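Local coordinates for protein alpha-fucosidase (PDB 2EAB) that probably hydrolyses alpha-1,2-linked L-fucose from glycans, this chain being the catalytic-domain fragment of a longer bifidobacterial glycosidase, at residues Leu781-Thr786 with Leu817-Asn822. Residues are numbered along the deposited sequence; the frame is centred on the assembly and turned at random.
With EDO (1,2-ethanediol), chain G.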
loop_
_atom_site.group_PDB
_atom_site.type_symbol
_atom_site.label_atom_id
_atom_site.label_comp_id
_atom_site.label_asym_id
_atom_site.label_seq_id
_atom_site.Cartn_x
_atom_site.Cartn_y
_atom_site.Cartn_z
ATOM N N LEU A 781 15.029 5.318 -10.458
ATOM C CA LEU A 781 15.904 5.375 -9.295
ATOM C C LEU A 781 15.820 4.075 -8.517
ATOM O O LEU A 781 14.724 3.638 -8.159
ATOM C CB LEU A 781 15.498 6.539 -8.381
ATOM C CG LEU A 781 16.201 6.611 -7.022
ATOM C CD1 LEU A 781 17.688 6.913 -7.180
ATOM C CD2 LEU A 781 15.545 7.641 -6.130
ATOM N N GLN A 782 16.964 3.458 -8.255
ATOM C CA GLN A 782 17.024 2.349 -7.309
ATOM C C GLN A 782 18.053 2.678 -6.246
ATOM O O GLN A 782 18.994 3.438 -6.500
ATOM C CB GLN A 782 17.337 1.029 -8.021
ATOM C CG GLN A 782 16.109 0.467 -8.734
ATOM C CD GLN A 782 16.413 -0.616 -9.753
ATOM O OE1 GLN A 782 17.345 -1.405 -9.588
ATOM N NE2 GLN A 782 15.609 -0.667 -10.812
ATOM N N SER A 783 17.881 2.119 -5.053
ATOM C CA SER A 783 18.817 2.397 -3.972
ATOM C C SER A 783 18.930 1.253 -2.971
ATOM O O SER A 783 19.347 1.464 -1.835
ATOM C CB SER A 783 18.463 3.716 -3.266
ATOM O OG SER A 783 17.190 3.663 -2.639
ATOM N N ASN A 784 18.579 0.044 -3.406
ATOM C CA ASN A 784 18.529 -1.112 -2.513
ATOM C C ASN A 784 19.727 -2.042 -2.604
ATOM O O ASN A 784 19.852 -2.959 -1.788
ATOM C CB ASN A 784 17.285 -1.948 -2.804
ATOM C CG ASN A 784 17.377 -2.664 -4.137
ATOM O OD1 ASN A 784 17.417 -2.021 -5.183
ATOM N ND2 ASN A 784 17.431 -3.988 -4.109
ATOM N N SER A 785 20.588 -1.850 -3.596
ATOM C CA SER A 785 21.638 -2.832 -3.828
ATOM C C SER A 785 22.946 -2.485 -3.128
ATOM O O SER A 785 23.084 -1.410 -2.545
ATOM C CB SER A 785 21.852 -3.053 -5.321
ATOM O OG SER A 785 22.614 -4.223 -5.533
ATOM N N THR A 786 23.876 -3.432 -3.165
ATOM C CA THR A 786 25.221 -3.258 -2.628
ATOM C C THR A 786 26.225 -3.514 -3.743
ATOM O O THR A 786 26.170 -4.542 -4.422
ATOM C CB THR A 786 25.466 -4.203 -1.440
ATOM O OG1 THR A 786 24.605 -3.826 -0.360
ATOM C CG2 THR A 786 26.914 -4.140 -0.966
ATOM N N LEU A 817 12.367 12.578 -5.986
ATOM C CA LEU A 817 12.392 11.188 -5.523
ATOM C C LEU A 817 13.340 11.067 -4.339
ATOM O O LEU A 817 14.179 11.947 -4.126
ATOM C CB LEU A 817 12.811 10.238 -6.644
ATOM C CG LEU A 817 11.947 10.265 -7.906
ATOM C CD1 LEU A 817 12.410 9.192 -8.876
ATOM C CD2 LEU A 817 10.456 10.092 -7.593
ATOM N N VAL A 818 13.209 9.995 -3.561
ATOM C CA VAL A 818 14.063 9.807 -2.398
ATOM C C VAL A 818 14.779 8.471 -2.506
ATOM O O VAL A 818 14.169 7.446 -2.860
ATOM C CB VAL A 818 13.271 9.910 -1.064
ATOM C CG1 VAL A 818 14.221 9.911 0.123
ATOM C CG2 VAL A 818 12.424 11.169 -1.037
ATOM N N ALA A 819 16.080 8.509 -2.217
ATOM C CA ALA A 819 16.924 7.326 -2.150
ATOM C C ALA A 819 17.246 6.976 -0.708
ATOM O O ALA A 819 17.308 7.847 0.168
ATOM C CB ALA A 819 18.210 7.557 -2.927
ATOM N N ARG A 820 17.456 5.689 -0.475
ATOM C CA ARG A 820 17.897 5.208 0.823
ATOM C C ARG A 820 19.162 5.947 1.274
ATOM O O ARG A 820 20.009 6.327 0.456
ATOM C CB ARG A 820 18.096 3.696 0.783
ATOM C CG ARG A 820 16.767 2.958 0.668
ATOM C CD ARG A 820 16.968 1.465 0.522
ATOM N NE ARG A 820 15.734 0.735 0.226
ATOM C CZ ARG A 820 15.232 0.590 -0.997
ATOM N NH1 ARG A 820 15.841 1.150 -2.039
ATOM N NH2 ARG A 820 14.120 -0.113 -1.179
ATOM N N GLY A 821 19.265 6.181 2.579
ATOM C CA GLY A 821 20.291 7.070 3.129
ATOM C C GLY A 821 19.797 8.499 3.269
ATOM O O GLY A 821 20.479 9.350 3.855
ATOM N N ASN A 822 18.599 8.749 2.739
ATOM C CA ASN A 822 17.925 10.046 2.785
ATOM C C ASN A 822 18.598 11.081 1.893
ATOM O O ASN A 822 19.171 12.080 2.364
ATOM C CB ASN A 822 17.731 10.560 4.219
ATOM C CG ASN A 822 16.600 11.559 4.321
ATOM O OD1 ASN A 822 16.088 12.041 3.307
ATOM N ND2 ASN A 822 16.194 11.871 5.540
HETATM C C1 EDO G . 11.330 -1.197 -3.213
HETATM O O1 EDO G . 12.608 -0.573 -3.733
HETATM C C2 EDO G . 10.446 0.001 -2.685
HETATM O O2 EDO G . 11.217 0.686 -1.667
HETATM O O HOH W 1 15.511 0.334 -4.999
HETATM O O HOH W 2 15.237 4.912 -4.091
#
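S783 OG takes the backbone N-H of R820 in an almost straight hydrogen bond (3.0 Å, 174°), and R820 NH1 also donates to OG, weakly, at 2.9 Å (129°). With chi1 at 63°, OG lies between its own backbone N and carbonyl carbon and faces residues 819-820; serine suits the place because its short hydroxyl accepts from both nitrogens and still meets a water. The close-packed end is mainly apolar: L781 CD2 meets L817 CB (3.8 Å) and also lies against V818 O, while A819, with only a methyl, rests its CB 3.9 Å from S783 CB. Between leucine and serine, one water bridges S783 OG to V818 O. The guanidinium end is equally buried but filled by small molecules: a second water joins S783 N, N784 OD1 and R820 NH1. The extended chain of R820 lays its guanidinium beside N784, whose CB sits over one face, 3.5 Å from NH1, and NH2 donates to O1 of a 1,2-ethanediol (3.0 Å), probably from the crystallisation liquor. Salt bridges from NE to E520 and from NH2 to E517 would help to balance the buried charge. A leucine in place of R820 would probably leave both glutamates without their cationic mate and the second water without one of its donors. E520 has been seen to bind calcium in this protein, though none is bound at that site here. The pair thus joins edge strand 781-782 of one sheet, and the turn after it, to the end of strand 812-819, an inner strand of another, where the C-terminal beta domain abuts the helical catalytic domain of this family 95 glycoside hydrolase.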